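Local coordinates for lipoprotein (Burkholderia cenocepacia, PDB 4QHQ) that binds methionine in the cleft between its two lobes and probably delivers it, as a membrane-anchored lipoprotein, to an ABC transporter, at residues W15-V21 with A219-V225; T173-L177 with F233-M237. All coordinates share one frame; numbering follows the deposited sequence.

Contact 1 (W15-V21 with A219-V225)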
# COMPACT_ATOMS: atom_id res chain seq x y z
N TRP A 15 0.86 7.20 -12.89
CA TRP A 15 0.85 6.47 -14.15
C TRP A 15 0.51 7.32 -15.38
O TRP A 15 0.89 6.95 -16.48
CB TRP A 15 -0.00 5.20 -14.06
CG TRP A 15 0.83 4.09 -13.54
CD1 TRP A 15 1.01 3.73 -12.23
CD2 TRP A 15 1.69 3.25 -14.31
NE1 TRP A 15 1.91 2.69 -12.15
CE2 TRP A 15 2.34 2.38 -13.41
CE3 TRP A 15 1.97 3.15 -15.67
CZ2 TRP A 15 3.25 1.41 -13.84
CZ3 TRP A 15 2.87 2.19 -16.09
CH2 TRP A 15 3.50 1.33 -15.18
N GLN A 16 -0.14 8.46 -15.19
CA GLN A 16 -0.30 9.40 -16.29
C GLN A 16 1.07 9.91 -16.74
O GLN A 16 1.32 10.07 -17.94
CB GLN A 16 -1.22 10.57 -15.92
CG GLN A 16 -2.57 10.17 -15.33
CD GLN A 16 -3.31 9.13 -16.15
OE1 GLN A 16 -3.55 9.31 -17.34
NE2 GLN A 16 -3.68 8.03 -15.51
N VAL A 17 1.97 10.14 -15.79
CA VAL A 17 3.33 10.55 -16.13
C VAL A 17 4.09 9.39 -16.77
O VAL A 17 4.77 9.57 -17.78
CB VAL A 17 4.09 11.08 -14.90
CG1 VAL A 17 5.48 11.57 -15.30
CG2 VAL A 17 3.30 12.20 -14.23
N VAL A 18 3.98 8.20 -16.18
CA VAL A 18 4.70 7.05 -16.71
C VAL A 18 4.25 6.77 -18.15
O VAL A 18 5.06 6.43 -19.02
CB VAL A 18 4.48 5.79 -15.86
CG1 VAL A 18 5.32 4.64 -16.41
CG2 VAL A 18 4.83 6.05 -14.40
N GLN A 19 2.95 6.90 -18.39
CA GLN A 19 2.38 6.71 -19.72
C GLN A 19 3.05 7.62 -20.74
O GLN A 19 3.40 7.19 -21.85
CB GLN A 19 0.87 6.98 -19.68
CG GLN A 19 0.15 6.82 -21.01
CD GLN A 19 -1.34 7.03 -20.86
OE1 GLN A 19 -2.13 6.09 -20.97
NE2 GLN A 19 -1.74 8.27 -20.61
N LYS A 20 3.25 8.88 -20.35
CA LYS A 20 3.89 9.85 -21.22
C LYS A 20 5.36 9.51 -21.47
O LYS A 20 5.82 9.50 -22.62
CB LYS A 20 3.75 11.26 -20.64
N VAL A 21 6.09 9.21 -20.40
CA VAL A 21 7.50 8.83 -20.52
C VAL A 21 7.67 7.56 -21.35
O VAL A 21 8.55 7.48 -22.22
CB VAL A 21 8.12 8.60 -19.12
CG1 VAL A 21 9.55 8.09 -19.26
CG2 VAL A 21 8.10 9.89 -18.33
N ALA A 219 10.70 3.42 -17.81
CA ALA A 219 9.76 4.55 -17.88
C ALA A 219 9.28 4.98 -16.51
O ALA A 219 9.13 6.17 -16.25
CB ALA A 219 8.57 4.20 -18.77
N TYR A 220 9.02 4.01 -15.63
CA TYR A 220 8.57 4.34 -14.29
C TYR A 220 9.74 4.93 -13.51
O TYR A 220 9.60 5.97 -12.85
CB TYR A 220 8.02 3.12 -13.56
CG TYR A 220 7.21 3.51 -12.33
CD1 TYR A 220 7.83 4.07 -11.21
CD2 TYR A 220 5.84 3.33 -12.31
CE1 TYR A 220 7.08 4.44 -10.09
CE2 TYR A 220 5.09 3.69 -11.21
CZ TYR A 220 5.72 4.24 -10.11
OH TYR A 220 4.97 4.59 -9.01
N GLN A 221 10.89 4.27 -13.60
CA GLN A 221 12.06 4.65 -12.81
C GLN A 221 12.84 5.75 -13.52
O GLN A 221 14.02 5.61 -13.83
CB GLN A 221 12.94 3.43 -12.54
CG GLN A 221 12.21 2.35 -11.75
CD GLN A 221 13.10 1.15 -11.44
OE1 GLN A 221 14.15 0.97 -12.05
NE2 GLN A 221 12.68 0.35 -10.47
N SER A 222 12.15 6.86 -13.77
CA SER A 222 12.67 7.95 -14.58
C SER A 222 12.73 9.24 -13.77
O SER A 222 12.02 9.37 -12.78
CB SER A 222 11.76 8.16 -15.79
OG SER A 222 10.44 8.48 -15.36
N PRO A 223 13.58 10.19 -14.20
CA PRO A 223 13.64 11.48 -13.50
C PRO A 223 12.28 12.19 -13.48
O PRO A 223 11.95 12.81 -12.47
CB PRO A 223 14.65 12.28 -14.33
CG PRO A 223 15.52 11.24 -14.95
CD PRO A 223 14.61 10.08 -15.25
N GLU A 224 11.53 12.10 -14.57
CA GLU A 224 10.23 12.76 -14.66
C GLU A 224 9.28 12.25 -13.58
O GLU A 224 8.59 13.02 -12.92
CB GLU A 224 9.59 12.53 -16.03
CG GLU A 224 10.24 13.30 -17.18
CD GLU A 224 11.31 12.50 -17.90
OE1 GLU A 224 11.83 11.52 -17.31
OE2 GLU A 224 11.64 12.84 -19.05
N VAL A 225 9.25 10.93 -13.42
CA VAL A 225 8.37 10.31 -12.43
C VAL A 225 8.82 10.60 -10.99
O VAL A 225 8.00 10.92 -10.13
CB VAL A 225 8.25 8.80 -12.70
CG1 VAL A 225 7.50 8.10 -11.59
CG2 VAL A 225 7.54 8.57 -14.03
O HOH W 1 2.29 3.38 -9.01
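Helix 10-26 runs past the joint between helices 211-220 and 223-233, and its backbone comes closest where Val18 CA lies 5.3 Å from Tyr220 CA. Beside that point Trp15 and Tyr220 make an offset edge-to-face pair: the phenol turns its edge to the indole face, the planes stand at 62°, and Tyr220 CD2 lies 3.6 Å from Trp15 CZ2. Trp15 NE1 donates to Ser54 OG and makes a weak bond to a water that also contacts Tyr220 OH, a polar link across the rim of the aromatic pair. Val18 lies over the same indole face as the phenol edge, its CB offset toward the rim. Its CG1 is anti to the backbone N (chi1 -177°) and reaches Ala219, while its CG2 meets Tyr220 CD2 at 3.6 Å and Val225 CG2 at 3.7 Å. In this periplasmic-binding-protein fold the contact packs the first helix against the C-terminal pair, in the lobe of strands 2-7 and 30-35, which Trp15 also touches. The joint itself is short: Gln221 centres an inverse gamma turn and Ser222 N-caps the next helix. Ser222 OG donates to Ala219 O at 2.8 Å, from above the carbonyl plane, and accepts a weak capping bond from Val225 N. Val21 rests on this corner, with CG1 3.6 Å from Ala219 O and CG2 3.8 Å from Glu224 CB. At the more exposed margin Val17 CG1 slides past Val225 CG2 at 3.9 Å.

Contact 2 (T173-L177 with F233-M237)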
# COMPACT_ATOMS: atom_id res chain seq x y z
N THR A 173 -1.49 4.77 2.59
CA THR A 173 -1.27 6.11 2.08
C THR A 173 -2.04 6.42 0.78
O THR A 173 -2.54 7.53 0.63
CB THR A 173 0.23 6.39 1.97
OG1 THR A 173 0.76 6.54 3.29
CG2 THR A 173 0.52 7.63 1.15
N ASN A 174 -2.19 5.46 -0.13
CA ASN A 174 -2.94 5.73 -1.36
C ASN A 174 -4.38 6.16 -1.06
O ASN A 174 -4.90 7.09 -1.65
CB ASN A 174 -2.89 4.56 -2.35
CG ASN A 174 -3.55 3.32 -1.81
OD1 ASN A 174 -3.01 2.63 -0.94
ND2 ASN A 174 -4.74 3.03 -2.31
N TYR A 175 -5.00 5.47 -0.10
CA TYR A 175 -6.36 5.80 0.29
C TYR A 175 -6.43 7.09 1.11
O TYR A 175 -7.37 7.87 0.97
CB TYR A 175 -7.00 4.64 1.06
CG TYR A 175 -7.21 3.40 0.21
CD1 TYR A 175 -7.88 3.48 -1.01
CD2 TYR A 175 -6.76 2.17 0.64
CE1 TYR A 175 -8.08 2.34 -1.78
CE2 TYR A 175 -6.95 1.03 -0.13
CZ TYR A 175 -7.62 1.13 -1.32
OH TYR A 175 -7.83 0.01 -2.10
N ALA A 176 -5.44 7.29 1.99
CA ALA A 176 -5.39 8.52 2.78
C ALA A 176 -5.28 9.73 1.87
O ALA A 176 -6.05 10.69 2.02
CB ALA A 176 -4.23 8.47 3.76
N LEU A 177 -4.36 9.68 0.91
CA LEU A 177 -4.21 10.77 -0.03
C LEU A 177 -5.48 11.02 -0.86
O LEU A 177 -5.85 12.16 -1.10
CB LEU A 177 -3.02 10.52 -0.96
CG LEU A 177 -1.64 10.66 -0.31
CD1 LEU A 177 -0.55 10.15 -1.23
CD2 LEU A 177 -1.36 12.11 0.08
N PHE A 233 3.24 14.63 -3.89
CA PHE A 233 2.83 13.94 -2.68
C PHE A 233 3.60 14.36 -1.43
O PHE A 233 3.39 13.79 -0.35
CB PHE A 233 2.85 12.43 -2.90
CG PHE A 233 2.09 12.02 -4.13
CD1 PHE A 233 0.71 12.17 -4.18
CD2 PHE A 233 2.75 11.51 -5.24
CE1 PHE A 233 0.00 11.81 -5.30
CE2 PHE A 233 2.04 11.15 -6.37
CZ PHE A 233 0.67 11.30 -6.40
N LYS A 234 4.46 15.36 -1.59
CA LYS A 234 5.01 16.12 -0.46
C LYS A 234 5.83 15.30 0.55
O LYS A 234 5.96 15.69 1.71
CB LYS A 234 3.89 16.87 0.26
N GLY A 235 6.39 14.18 0.10
CA GLY A 235 7.20 13.36 0.97
C GLY A 235 6.49 12.13 1.53
O GLY A 235 7.12 11.27 2.14
N SER A 236 5.18 12.05 1.33
CA SER A 236 4.42 10.89 1.80
C SER A 236 4.72 9.64 0.97
O SER A 236 4.47 8.52 1.41
CB SER A 236 2.92 11.18 1.75
OG SER A 236 2.46 11.29 0.41
N MET A 237 5.26 9.84 -0.23
CA MET A 237 5.70 8.75 -1.08
C MET A 237 7.15 9.06 -1.45
O MET A 237 7.47 10.18 -1.81
CB MET A 237 4.82 8.67 -2.32
CG MET A 237 3.41 8.18 -2.01
SD MET A 237 2.19 8.57 -3.27
CE MET A 237 2.94 7.87 -4.74
O HOH W 2 3.05 8.06 3.74
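Leu177 sets CD1 against the side chains of Phe233 and Ser236, the end residues of a type I' beta turn, and of Met237 just after it. In this two-lobed binding-protein fold the turn lies between helix 223-233 and strand 238-239 and meets the short helix 173-178 close to the methionine site. The packing is tight around that one methyl. Leu177 CD1 lies 3.6 Å from Ser236 OG, 3.8 Å from Phe233 CD1 and 3.8 Å from Met237 SD, so a hydroxyl, a ring and a sulfur converge on it. With the Met237 chain extended at chi2 (161°), its SD sits over one face of the Phe233 ring toward the rim, 3.5 Å above the plane. Pro10 of helix 10-26 touches both Leu177 and Phe233. Next to Leu177 the contact loosens: Thr173 comes no nearer than 4.1 Å, CG2 to Ser236 O, and a water spans the gap, accepting from Thr173 OG1 and donating to Ser236 O. Asn174, one residue on, belongs to the methionine pocket: it touches the ligand, and its OD1 is hydrogen-bonded to Tyr38 OH. Within the turn Phe233 O takes two donors, Ser236 N and Ser236 OG, the hydroxyl 2.8 Å away and tilted 18° from the carbonyl plane.

How the contacts relate
From the N terminus, the chain enters contact 1 first, through helix 10-26, and reaches contact 2 at residues 173-177 before 219-225 returns to close contact 1 over a span of 197 residues. Helix 223-233 then carries the chain on to 233-237, which closes contact 2 over 55 residues. The two closures therefore cross rather than nest. Contact 1 ties the first helix to the C-terminal helices within one lobe; contact 2 joins the far end of helix 223-233 to the helix that follows strand 168-171 of the other sheet. Their centres lie about 18 Å apart and the contacts do not touch, but Val14 meets Tyr220 and Val225 of the first and Phe233 of the second.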